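Transcriptional regulator (Saccharomonospora viridis, PDB 4KWA) probably acts as a TetR-family transcriptional repressor that binds DNA through a helix-turn-helix, and can hold a choline ion in its ligand pocket. Local coordinates at residues Gly163-Leu167 with Thr168-Gly172. Residues are numbered along the deposited sequence; the frame is centred on the assembly and turned at random.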
ATOM      1  N   GLY A 163       2.409   0.242   7.416  1.00 22.78           N
ATOM      2  CA  GLY A 163       3.600  -0.410   6.863  1.00 22.21           C
ATOM      3  C   GLY A 163       4.270   0.314   5.758  1.00 26.36           C
ATOM      4  O   GLY A 163       5.479   0.369   5.644  1.00 24.47           O
ATOM      5  N   ILE A 164       3.419   0.956   4.952  1.00 24.22           N
ATOM      6  CA  ILE A 164       3.860   1.812   3.908  1.00 24.40           C
ATOM      7  C   ILE A 164       4.674   2.950   4.479  1.00 27.82           C
ATOM      8  O   ILE A 164       5.746   3.245   3.938  1.00 25.21           O
ATOM      9  CB  ILE A 164       2.661   2.322   3.044  1.00 21.75           C
ATOM     10  CG1 ILE A 164       1.921   1.194   2.401  1.00 30.87           C
ATOM     11  CG2 ILE A 164       3.161   3.319   1.958  1.00 25.93           C
ATOM     12  CD1 ILE A 164       0.516   1.567   1.926  1.00 29.94           C
ATOM     13  N   GLN A 165       4.165   3.618   5.513  1.00 27.17           N
ATOM     14  CA  GLN A 165       4.842   4.714   6.133  1.00 27.09           C
ATOM     15  C   GLN A 165       6.254   4.195   6.618  1.00 30.15           C
ATOM     16  O   GLN A 165       7.285   4.884   6.407  1.00 27.86           O
ATOM     17  CB  GLN A 165       3.960   5.316   7.233  1.00 31.80           C
ATOM     18  CG  GLN A 165       2.652   5.883   6.719  1.00 31.22           C
ATOM     19  CD  GLN A 165       1.763   6.400   7.838  1.00 32.18           C
ATOM     20  OE1 GLN A 165       2.223   6.545   8.972  1.00 33.09           O
ATOM     21  NE2 GLN A 165       0.497   6.752   7.508  1.00 35.83           N
ATOM     22  N   VAL A 166       6.325   2.980   7.168  1.00 25.13           N
ATOM     23  CA  VAL A 166       7.640   2.461   7.534  1.00 27.32           C
ATOM     24  C   VAL A 166       8.560   2.233   6.352  1.00 30.41           C
ATOM     25  O   VAL A 166       9.697   2.763   6.300  1.00 28.19           O
ATOM     26  CB  VAL A 166       7.520   1.179   8.406  1.00 27.82           C
ATOM     27  CG1 VAL A 166       8.905   0.596   8.742  1.00 33.40           C
ATOM     28  CG2 VAL A 166       6.622   1.474   9.638  1.00 34.21           C
ATOM     29  N   LEU A 167       8.089   1.477   5.374  1.00 27.62           N
ATOM     30  CA  LEU A 167       8.904   1.185   4.173  1.00 29.04           C
ATOM     31  C   LEU A 167       9.372   2.357   3.295  1.00 30.85           C
ATOM     32  O   LEU A 167      10.546   2.343   2.810  1.00 30.62           O
ATOM     33  CB  LEU A 167       8.334   0.087   3.333  1.00 28.70           C
ATOM     34  CG  LEU A 167       8.717  -1.346   3.764  1.00 37.62           C
ATOM     35  CD1 LEU A 167       8.024  -1.815   5.022  1.00 32.91           C
ATOM     36  CD2 LEU A 167       8.374  -2.337   2.653  1.00 38.57           C
ATOM     37  N   THR A 168       8.540   3.392   3.242  1.00 28.51           N
ATOM     38  CA  THR A 168       8.810   4.579   2.452  1.00 27.93           C
ATOM     39  C   THR A 168       9.593   5.622   3.243  1.00 32.06           C
ATOM     40  O   THR A 168       9.929   6.629   2.680  1.00 36.00           O
ATOM     41  CB  THR A 168       7.533   5.195   1.863  1.00 27.01           C
ATOM     42  OG1 THR A 168       6.661   5.676   2.915  1.00 32.96           O
ATOM     43  CG2 THR A 168       6.821   4.172   0.977  1.00 28.98           C
ATOM     44  N   GLY A 169       9.866   5.355   4.513  1.00 31.96           N
ATOM     45  CA  GLY A 169      10.696   6.245   5.348  1.00 36.11           C
ATOM     46  C   GLY A 169      10.092   7.548   5.829  1.00 41.30           C
ATOM     47  O   GLY A 169      10.793   8.572   5.970  1.00 33.38           O
ATOM     48  N   LYS A 170       8.821   7.509   6.173  1.00 33.09           N
ATOM     49  CA  LYS A 170       8.149   8.688   6.742  1.00 37.04           C
ATOM     50  C   LYS A 170       8.912   9.134   8.008  1.00 37.16           C
ATOM     51  O   LYS A 170       9.363   8.325   8.831  1.00 34.09           O
ATOM     52  CB  LYS A 170       6.689   8.375   7.044  1.00 35.46           C
ATOM     53  CG  LYS A 170       5.918   9.493   7.793  1.00 38.09           C
ATOM     54  CD  LYS A 170       4.523   9.028   8.218  1.00 41.40           C
ATOM     55  CE  LYS A 170       3.889   9.926   9.285  1.00 63.71           C
ATOM     56  NZ  LYS A 170       2.671   9.307   9.920  1.00 53.92           N
ATOM     57  N   ARG A 171       9.079  10.440   8.129  1.00 36.84           N
ATOM     58  CA  ARG A 171       9.825  10.989   9.242  1.00 41.76           C
ATOM     59  C   ARG A 171       9.175  10.607  10.586  1.00 33.04           C
ATOM     60  O   ARG A 171       7.993  10.771  10.821  1.00 37.88           O
ATOM     61  CB  ARG A 171       9.978  12.527   9.058  1.00 38.56           C
ATOM     62  CG  ARG A 171      11.014  13.150   9.979  1.00 52.47           C
ATOM     63  CD  ARG A 171      11.415  14.546   9.500  1.00 54.23           C
ATOM     64  NE  ARG A 171      11.848  14.571   8.096  1.00 51.19           N
ATOM     65  CZ  ARG A 171      11.046  14.862   7.050  1.00 67.91           C
ATOM     66  NH1 ARG A 171       9.760  15.205   7.239  1.00 54.12           N
ATOM     67  NH2 ARG A 171      11.530  14.829   5.796  1.00 68.98           N
ATOM     68  N   GLY A 172       9.991  10.033  11.458  1.00 42.93           N
ATOM     69  CA  GLY A 172       9.525   9.655  12.790  1.00 37.46           C
ATOM     70  C   GLY A 172       8.967   8.249  12.804  1.00 45.19           C
ATOM     71  O   GLY A 172       8.770   7.668  13.868  1.00 43.09           O
TER
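Gln-165 and Lys-170 close a Schellman motif at the C-terminal end of helix 148-168, in the ligand-binding domain of this TetR-type regulator. Two backbone bonds run back into the last turn: Lys-170 N donates to Gln-165 O at 3.1 Å, and Gly-169 N reaches Val-166 O at 3.2 Å from well above the carbonyl plane. Gly-169 makes the reversal with a positive phi of 74°. One residue earlier than Gln-165, Ile-164 O is gripped twice by Thr-168, whose N lies 2.9 Å away from it. A chi1 of 65° sets OG1 between the backbone N and carbonyl carbon of Thr-168, from where it donates to the same oxygen at 2.8 Å, above the carbonyl plane. The methyl CG2 of Thr-168 meanwhile lies beside CG2 of Ile-164, 3.9 Å apart. Tyr-119 and Tyr-123 of the second subunit pack on Thr-168 and Gln-165, so this end of the helix lies at the dimer interface. The extended chains of Gln-165 and Lys-170 run alongside each other, CB of the glutamine 3.9 Å from CD of the lysine. The ammonium also bonds Thr-153 OG1 of the second subunit, while Lys-170 NZ donates to Gln-165 OE1 at 3.0 Å, standing 58° out of the amide plane.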